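Local coordinates for nicotinate phosphoribosyltransferase (Porphyromonas gingivalis, PDB 2IM5), which probably catalyses the ATP-assisted transfer of a phosphoribosyl group from its diphosphate donor to nicotinate, giving nicotinate ribonucleotide for NAD biosynthesis, at residues Arg27-Phe32 and Lys353-Ala358; His219-Gly224 and His363-Leu368. All coordinates share one frame; numbering follows the deposited sequence.

How the contacts relate
The two contacts lie on the same side of the chain's centre, with their own centres about 12 Å apart. Along the chain their segments alternate: 27-32, 219-224, 353-358, then 363-368. Both reach one antiparallel sheet. In contact 1 strand 29-36 pairs with strand 347-355. The next strand, 363-364, is the outermost on that side and belongs to contact 2, where the end of helix 213-223 packs on it. The two contacts touch where Cys354 O meets His363 N, a probable hydrogen bond, and where Met356 packs on Ile222 and Tyr223. The sheet thus joins the early strand 29-36 to strands from late in the chain.

Contact 1 of 2, residues Arg27-Phe32 and Lys353-Ala358; sequences RAYGEF and KCKMTA
Tyr29 and Lys355 face each other as an antiparallel hydrogen-bonded pair. Tyr29 N donates a hydrogen bond to Lys355 O at 3.0 Å, and Lys355 N donates one to Tyr29 O at 3.1 Å. At the next hydrogen-bonded pair, Glu31 N donates to Lys353 O at 2.9 Å. Between them Gly30 and Cys354 form a non-hydrogen-bonded pair. Strands 29-36 and 347-355 are so joined in the antiparallel sheet, over 300 residues apart in the chain.

Tyr29, Glu31, Lys353 and Lys355 share one face of the sheet. Lys355 CG lies 3.4 Å from Tyr29 CB, and the lysine chain then bends at chi3 (60°). Its NZ turns back to a weak bond with Ala358 O. Ala358 CB sits 3.8 Å from Tyr29 CE2. Extended Lys353 crosses Glu31, its CE 3.5 Å from Glu31 OE1.

One water accepts from Arg27 N and donates to Met356 O. A second water donates to Arg27 O and weakly accepts from Ala358 N. Further out, Arg33 forms a salt bridge with Glu31, and Trp362 makes cation-pi contacts with both lysines.

Lys353 NZ stays 4.2 Å from Glu31 OE1, beyond a salt bridge. Its charge probably still favours ionised Glu31, alongside Arg33.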
ATOM      1  N   ARG A  27     -11.358   8.255  17.329  1.00 16.26           N
ATOM      2  CA  ARG A  27     -12.700   7.745  17.592  1.00 16.83           C
ATOM      3  C   ARG A  27     -13.341   7.147  16.344  1.00 16.32           C
ATOM      4  O   ARG A  27     -14.427   6.575  16.409  1.00 16.35           O
ATOM      5  CB  ARG A  27     -13.608   8.860  18.117  1.00 17.53           C
ATOM      6  CG  ARG A  27     -13.194   9.448  19.453  1.00 22.20           C
ATOM      7  CD  ARG A  27     -14.239  10.447  19.931  1.00 24.56           C
ATOM      8  NE  ARG A  27     -14.115  10.705  21.364  1.00 30.29           N
ATOM      9  CZ  ARG A  27     -13.242  11.548  21.898  1.00 30.60           C
ATOM     10  NH1 ARG A  27     -12.415  12.225  21.114  1.00 32.74           N
ATOM     11  NH2 ARG A  27     -13.184  11.700  23.216  1.00 32.10           N
ATOM     12  N   ALA A  28     -12.666   7.279  15.210  1.00 15.36           N
ATOM     13  CA  ALA A  28     -13.208   6.774  13.960  1.00 14.87           C
ATOM     14  C   ALA A  28     -13.295   5.256  13.901  1.00 14.81           C
ATOM     15  O   ALA A  28     -12.498   4.549  14.514  1.00 16.07           O
ATOM     16  CB  ALA A  28     -12.378   7.292  12.788  1.00 11.58           C
ATOM     17  N   TYR A  29     -14.282   4.773  13.154  1.00 14.17           N
ATOM     18  CA  TYR A  29     -14.494   3.350  12.943  1.00 15.42           C
ATOM     19  C   TYR A  29     -14.397   3.091  11.450  1.00 15.45           C
ATOM     20  O   TYR A  29     -14.621   3.980  10.628  1.00 12.89           O
ATOM     21  CB  TYR A  29     -15.880   2.920  13.429  1.00 18.52           C
ATOM     22  CG  TYR A  29     -15.959   2.681  14.916  1.00 19.54           C
ATOM     23  CD1 TYR A  29     -15.842   1.396  15.438  1.00 19.24           C
ATOM     24  CD2 TYR A  29     -16.129   3.745  15.803  1.00 20.57           C
ATOM     25  CE1 TYR A  29     -15.892   1.173  16.809  1.00 19.93           C
ATOM     26  CE2 TYR A  29     -16.180   3.533  17.176  1.00 20.98           C
ATOM     27  CZ  TYR A  29     -16.059   2.246  17.669  1.00 20.25           C
ATOM     28  OH  TYR A  29     -16.097   2.032  19.022  1.00 24.97           O
ATOM     29  N   GLY A  30     -14.056   1.865  11.098  1.00 15.18           N
ATOM     30  CA  GLY A  30     -13.968   1.526   9.693  1.00 16.16           C
ATOM     31  C   GLY A  30     -14.210   0.050   9.487  1.00 17.23           C
ATOM     32  O   GLY A  30     -14.078  -0.743  10.425  1.00 17.50           O
ATOM     33  N   GLU A  31     -14.608  -0.314   8.274  1.00 17.34           N
ATOM     34  CA  GLU A  31     -14.805  -1.711   7.930  1.00 17.97           C
ATOM     35  C   GLU A  31     -14.033  -1.999   6.653  1.00 19.00           C
ATOM     36  O   GLU A  31     -14.270  -1.365   5.616  1.00 18.88           O
ATOM     37  CB  GLU A  31     -16.272  -2.067   7.676  1.00 20.17           C
ATOM     38  CG  GLU A  31     -16.407  -3.552   7.287  1.00 26.00           C
ATOM     39  CD  GLU A  31     -17.818  -3.970   6.876  1.00 29.96           C
ATOM     40  OE1 GLU A  31     -18.334  -3.461   5.854  1.00 31.47           O
ATOM     41  OE2 GLU A  31     -18.405  -4.817   7.582  1.00 30.26           O
ATOM     42  N   PHE A  32     -13.107  -2.947   6.736  1.00 16.86           N
ATOM     43  CA  PHE A  32     -12.319  -3.350   5.587  1.00 19.16           C
ATOM     44  C   PHE A  32     -12.941  -4.629   5.031  1.00 19.66           C
ATOM     45  O   PHE A  32     -13.354  -5.512   5.792  1.00 19.87           O
ATOM     46  CB  PHE A  32     -10.869  -3.613   6.002  1.00 18.47           C
ATOM     47  CG  PHE A  32     -10.050  -2.361   6.184  1.00 21.09           C
ATOM     48  CD1 PHE A  32      -9.207  -1.908   5.165  1.00 22.08           C
ATOM     49  CD2 PHE A  32     -10.139  -1.618   7.356  1.00 19.49           C
ATOM     50  CE1 PHE A  32      -8.469  -0.734   5.315  1.00 21.46           C
ATOM     51  CE2 PHE A  32      -9.407  -0.441   7.515  1.00 21.77           C
ATOM     52  CZ  PHE A  32      -8.569   0.001   6.491  1.00 22.04           C
ATOM     53  N   LYS A 353     -16.245   1.296   4.304  1.00 18.13           N
ATOM     54  CA  LYS A 353     -17.068   2.326   4.928  1.00 20.15           C
ATOM     55  C   LYS A 353     -16.434   2.759   6.244  1.00 20.33           C
ATOM     56  O   LYS A 353     -15.606   2.037   6.813  1.00 20.62           O
ATOM     57  CB  LYS A 353     -18.487   1.809   5.165  1.00 19.10           C
ATOM     58  CG  LYS A 353     -18.580   0.655   6.134  1.00 21.15           C
ATOM     59  CD  LYS A 353     -20.031   0.234   6.342  1.00 23.04           C
ATOM     60  CE  LYS A 353     -20.136  -0.853   7.398  1.00 26.11           C
ATOM     61  NZ  LYS A 353     -21.535  -1.307   7.598  1.00 27.93           N
ATOM     62  N   CYS A 354     -16.827   3.934   6.721  1.00 17.64           N
ATOM     63  CA  CYS A 354     -16.283   4.471   7.952  1.00 19.43           C
ATOM     64  C   CYS A 354     -17.235   5.478   8.584  1.00 18.63           C
ATOM     65  O   CYS A 354     -18.256   5.848   8.001  1.00 19.03           O
ATOM     66  CB  CYS A 354     -14.955   5.171   7.660  1.00 20.11           C
ATOM     67  SG  CYS A 354     -15.095   6.489   6.429  1.00 20.91           S
ATOM     68  N   LYS A 355     -16.880   5.911   9.784  1.00 18.49           N
ATOM     69  CA  LYS A 355     -17.648   6.904  10.519  1.00 18.95           C
ATOM     70  C   LYS A 355     -16.660   7.662  11.400  1.00 18.66           C
ATOM     71  O   LYS A 355     -15.608   7.129  11.753  1.00 17.46           O
ATOM     72  CB  LYS A 355     -18.733   6.234  11.363  1.00 20.86           C
ATOM     73  CG  LYS A 355     -18.231   5.157  12.287  1.00 24.33           C
ATOM     74  CD  LYS A 355     -19.323   4.693  13.243  1.00 29.03           C
ATOM     75  CE  LYS A 355     -20.521   4.128  12.520  1.00 30.14           C
ATOM     76  NZ  LYS A 355     -21.572   3.694  13.491  1.00 33.70           N
ATOM     77  N   MET A 356     -16.992   8.907  11.741  1.00 19.23           N
ATOM     78  CA  MET A 356     -16.123   9.751  12.555  1.00 19.11           C
ATOM     79  C   MET A 356     -16.065   9.319  14.025  1.00 20.20           C
ATOM     80  O   MET A 356     -15.025   9.409  14.674  1.00 20.42           O
ATOM     81  CB  MET A 356     -16.589  11.209  12.471  1.00 18.79           C
ATOM     82  CG  MET A 356     -15.594  12.188  13.065  1.00 22.16           C
ATOM     83  SD  MET A 356     -14.055  12.242  12.107  1.00 17.08           S
ATOM     84  CE  MET A 356     -14.180  13.889  11.449  1.00 21.20           C
ATOM     85  N   THR A 357     -17.193   8.857  14.548  1.00 20.72           N
ATOM     86  CA  THR A 357     -17.274   8.414  15.937  1.00 21.04           C
ATOM     87  C   THR A 357     -18.301   7.297  15.987  1.00 21.03           C
ATOM     88  O   THR A 357     -18.984   7.031  15.001  1.00 19.14           O
ATOM     89  CB  THR A 357     -17.758   9.546  16.889  1.00 21.82           C
ATOM     90  OG1 THR A 357     -19.117   9.872  16.580  1.00 25.69           O
ATOM     91  CG2 THR A 357     -16.915  10.800  16.728  1.00 21.02           C
ATOM     92  N   ALA A 358     -18.415   6.651  17.139  1.00 22.11           N
ATOM     93  CA  ALA A 358     -19.368   5.562  17.315  1.00 24.47           C
ATOM     94  C   ALA A 358     -20.808   5.963  17.000  1.00 24.81           C
ATOM     95  O   ALA A 358     -21.568   5.173  16.444  1.00 25.47           O
ATOM     96  CB  ALA A 358     -19.279   5.022  18.746  1.00 22.80           C
TER
HETATM   97  O   HOH W   1     -12.213  10.421  15.417  1.00 24.37           O
HETATM   98  O   HOH W   2     -15.624   6.261  18.885  1.00 29.09           O

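Contact 2 of 2, residues His219-Gly224 and His363-Leu368; sequences HGAIYG and HYCVKL
The last turn of helix 213-223 brings Ala221 against the backbone of 363-368, where the CA atoms of Ala221 and Cys365 are 5.5 Å apart. Tyr223 N closes a helical bond to His219 O at 2.7 Å. Gly224 then leaves the helix with positive phi (98°). Across the contact, strand 363-364 runs on into Cys365.

Ala221 points its methyl group at the other segment. CB lies 3.7 Å from Tyr364 O and 3.9 Å from Cys365 SG. Both lie on the strand side of the methyl group. Ala221 also meets His363: its O is 3.7 Å and its CB 3.9 Å from His363 CB.

Strand 363-364 is an outermost strand of the five-stranded antiparallel sheet. It pairs with strand 347-355 through Cys354 and His363. The helix end packs against this margin of the sheet, and Ala221 also touches Cys354 on the neighbouring strand.

Ile222 CB is directed off the strand, yet the end of its longer branch bends back to it. CG1 lies beside the backbone N, opposite the carbonyl carbon, and the turn at chi2 (-56°) directs CD1 to 4.0 Å from His363 CD2. The two side chains cross at about a right angle. The imidazole has a polar partner too, since His363 NE2 is hydrogen-bonded to Asp360 OD1. Ile222 also touches Met356.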
ATOM      1  N   HIS A 219     -11.164  10.635   4.102  1.00 17.09           N
ATOM      2  CA  HIS A 219     -11.481  12.058   4.048  1.00 16.87           C
ATOM      3  C   HIS A 219     -12.627  12.338   3.081  1.00 17.99           C
ATOM      4  O   HIS A 219     -13.444  13.225   3.319  1.00 17.33           O
ATOM      5  CB  HIS A 219     -10.230  12.859   3.660  1.00 16.45           C
ATOM      6  CG  HIS A 219      -9.218  12.958   4.761  1.00 16.31           C
ATOM      7  ND1 HIS A 219      -9.154  14.034   5.620  1.00 19.43           N
ATOM      8  CD2 HIS A 219      -8.262  12.092   5.175  1.00 15.15           C
ATOM      9  CE1 HIS A 219      -8.203  13.828   6.514  1.00 16.01           C
ATOM     10  NE2 HIS A 219      -7.646  12.656   6.266  1.00 17.11           N
ATOM     11  N   GLY A 220     -12.694  11.578   1.994  1.00 16.91           N
ATOM     12  CA  GLY A 220     -13.765  11.782   1.040  1.00 17.32           C
ATOM     13  C   GLY A 220     -15.111  11.398   1.635  1.00 17.93           C
ATOM     14  O   GLY A 220     -16.119  12.058   1.406  1.00 18.75           O
ATOM     15  N   ALA A 221     -15.126  10.322   2.410  1.00 17.36           N
ATOM     16  CA  ALA A 221     -16.352   9.847   3.034  1.00 16.75           C
ATOM     17  C   ALA A 221     -16.831  10.772   4.143  1.00 17.19           C
ATOM     18  O   ALA A 221     -18.028  10.999   4.289  1.00 16.96           O
ATOM     19  CB  ALA A 221     -16.141   8.445   3.589  1.00 14.79           C
ATOM     20  N   ILE A 222     -15.893  11.305   4.922  1.00 17.80           N
ATOM     21  CA  ILE A 222     -16.230  12.197   6.027  1.00 18.57           C
ATOM     22  C   ILE A 222     -16.426  13.662   5.623  1.00 18.04           C
ATOM     23  O   ILE A 222     -17.413  14.281   6.005  1.00 17.93           O
ATOM     24  CB  ILE A 222     -15.137  12.142   7.133  1.00 19.10           C
ATOM     25  CG1 ILE A 222     -14.944  10.705   7.609  1.00 20.38           C
ATOM     26  CG2 ILE A 222     -15.520  13.036   8.295  1.00 19.41           C
ATOM     27  CD1 ILE A 222     -16.219  10.030   8.111  1.00 21.75           C
ATOM     28  N   TYR A 223     -15.483  14.209   4.857  1.00 18.11           N
ATOM     29  CA  TYR A 223     -15.541  15.613   4.446  1.00 17.58           C
ATOM     30  C   TYR A 223     -16.145  15.907   3.076  1.00 17.31           C
ATOM     31  O   TYR A 223     -16.346  17.063   2.728  1.00 20.07           O
ATOM     32  CB  TYR A 223     -14.141  16.214   4.502  1.00 18.02           C
ATOM     33  CG  TYR A 223     -13.536  16.176   5.874  1.00 19.09           C
ATOM     34  CD1 TYR A 223     -14.026  16.990   6.893  1.00 22.51           C
ATOM     35  CD2 TYR A 223     -12.494  15.305   6.170  1.00 19.59           C
ATOM     36  CE1 TYR A 223     -13.491  16.933   8.177  1.00 23.67           C
ATOM     37  CE2 TYR A 223     -11.951  15.239   7.450  1.00 20.45           C
ATOM     38  CZ  TYR A 223     -12.456  16.053   8.447  1.00 21.92           C
ATOM     39  OH  TYR A 223     -11.937  15.984   9.716  1.00 25.95           O
ATOM     40  N   GLY A 224     -16.435  14.876   2.296  1.00 16.42           N
ATOM     41  CA  GLY A 224     -16.995  15.107   0.980  1.00 15.94           C
ATOM     42  C   GLY A 224     -15.912  15.055  -0.079  1.00 17.12           C
ATOM     43  O   GLY A 224     -14.719  15.205   0.229  1.00 15.02           O
ATOM     44  N   HIS A 363     -20.495   5.836   6.390  1.00 22.93           N
ATOM     45  CA  HIS A 363     -20.328   6.515   5.113  1.00 22.41           C
ATOM     46  C   HIS A 363     -19.491   5.598   4.229  1.00 21.93           C
ATOM     47  O   HIS A 363     -18.415   5.153   4.628  1.00 20.66           O
ATOM     48  CB  HIS A 363     -19.603   7.850   5.311  1.00 24.84           C
ATOM     49  CG  HIS A 363     -20.316   8.792   6.229  1.00 27.87           C
ATOM     50  ND1 HIS A 363     -21.459   9.471   5.860  1.00 28.18           N
ATOM     51  CD2 HIS A 363     -20.072   9.137   7.516  1.00 29.20           C
ATOM     52  CE1 HIS A 363     -21.889  10.192   6.881  1.00 28.68           C
ATOM     53  NE2 HIS A 363     -21.066  10.006   7.898  1.00 31.76           N
ATOM     54  N   TYR A 364     -19.991   5.302   3.034  1.00 22.19           N
ATOM     55  CA  TYR A 364     -19.271   4.442   2.102  1.00 23.44           C
ATOM     56  C   TYR A 364     -18.081   5.155   1.488  1.00 22.93           C
ATOM     57  O   TYR A 364     -18.136   6.358   1.238  1.00 21.43           O
ATOM     58  CB  TYR A 364     -20.186   3.973   0.973  1.00 24.52           C
ATOM     59  CG  TYR A 364     -21.204   2.958   1.410  1.00 29.21           C
ATOM     60  CD1 TYR A 364     -20.805   1.789   2.060  1.00 31.10           C
ATOM     61  CD2 TYR A 364     -22.567   3.159   1.180  1.00 30.54           C
ATOM     62  CE1 TYR A 364     -21.733   0.838   2.476  1.00 33.34           C
ATOM     63  CE2 TYR A 364     -23.511   2.211   1.590  1.00 33.38           C
ATOM     64  CZ  TYR A 364     -23.084   1.054   2.239  1.00 35.40           C
ATOM     65  OH  TYR A 364     -24.007   0.118   2.659  1.00 38.42           O
ATOM     66  N   CYS A 365     -17.012   4.397   1.251  1.00 22.53           N
ATOM     67  CA  CYS A 365     -15.800   4.929   0.642  1.00 24.06           C
ATOM     68  C   CYS A 365     -15.716   4.432  -0.794  1.00 24.27           C
ATOM     69  O   CYS A 365     -16.107   3.304  -1.091  1.00 24.83           O
ATOM     70  CB  CYS A 365     -14.552   4.455   1.399  1.00 24.41           C
ATOM     71  SG  CYS A 365     -14.442   4.974   3.134  1.00 28.57           S
ATOM     72  N   VAL A 366     -15.215   5.269  -1.690  1.00 24.18           N
ATOM     73  CA  VAL A 366     -15.075   4.865  -3.075  1.00 25.27           C
ATOM     74  C   VAL A 366     -13.711   5.280  -3.594  1.00 26.78           C
ATOM     75  O   VAL A 366     -13.015   6.088  -2.980  1.00 26.72           O
ATOM     76  CB  VAL A 366     -16.167   5.492  -3.981  1.00 25.88           C
ATOM     77  CG1 VAL A 366     -17.546   5.145  -3.459  1.00 27.41           C
ATOM     78  CG2 VAL A 366     -15.995   6.988  -4.051  1.00 24.77           C
ATOM     79  N   LYS A 367     -13.333   4.703  -4.727  1.00 29.28           N
ATOM     80  CA  LYS A 367     -12.067   5.004  -5.379  1.00 31.60           C
ATOM     81  C   LYS A 367     -12.347   4.967  -6.872  1.00 30.51           C
ATOM     82  O   LYS A 367     -12.977   4.031  -7.356  1.00 31.33           O
ATOM     83  CB  LYS A 367     -11.012   3.958  -5.024  1.00 33.68           C
ATOM     84  CG  LYS A 367      -9.702   4.171  -5.758  1.00 35.85           C
ATOM     85  CD  LYS A 367      -8.731   3.049  -5.483  1.00 37.80           C
ATOM     86  CE  LYS A 367      -7.577   3.089  -6.472  1.00 39.23           C
ATOM     87  NZ  LYS A 367      -6.692   1.902  -6.302  1.00 41.30           N
ATOM     88  N   LEU A 368     -11.884   5.977  -7.599  1.00 29.66           N
ATOM     89  CA  LEU A 368     -12.136   6.040  -9.031  1.00 29.43           C
ATOM     90  C   LEU A 368     -10.987   5.604  -9.947  1.00 31.03           C
ATOM     91  O   LEU A 368     -11.227   4.961 -10.971  1.00 33.35           O
ATOM     92  CB  LEU A 368     -12.586   7.451  -9.397  1.00 28.38           C
ATOM     93  CG  LEU A 368     -13.803   7.983  -8.624  1.00 27.87           C
ATOM     94  CD1 LEU A 368     -14.168   9.369  -9.145  1.00 26.55           C
ATOM     95  CD2 LEU A 368     -14.985   7.031  -8.778  1.00 27.26           C
TER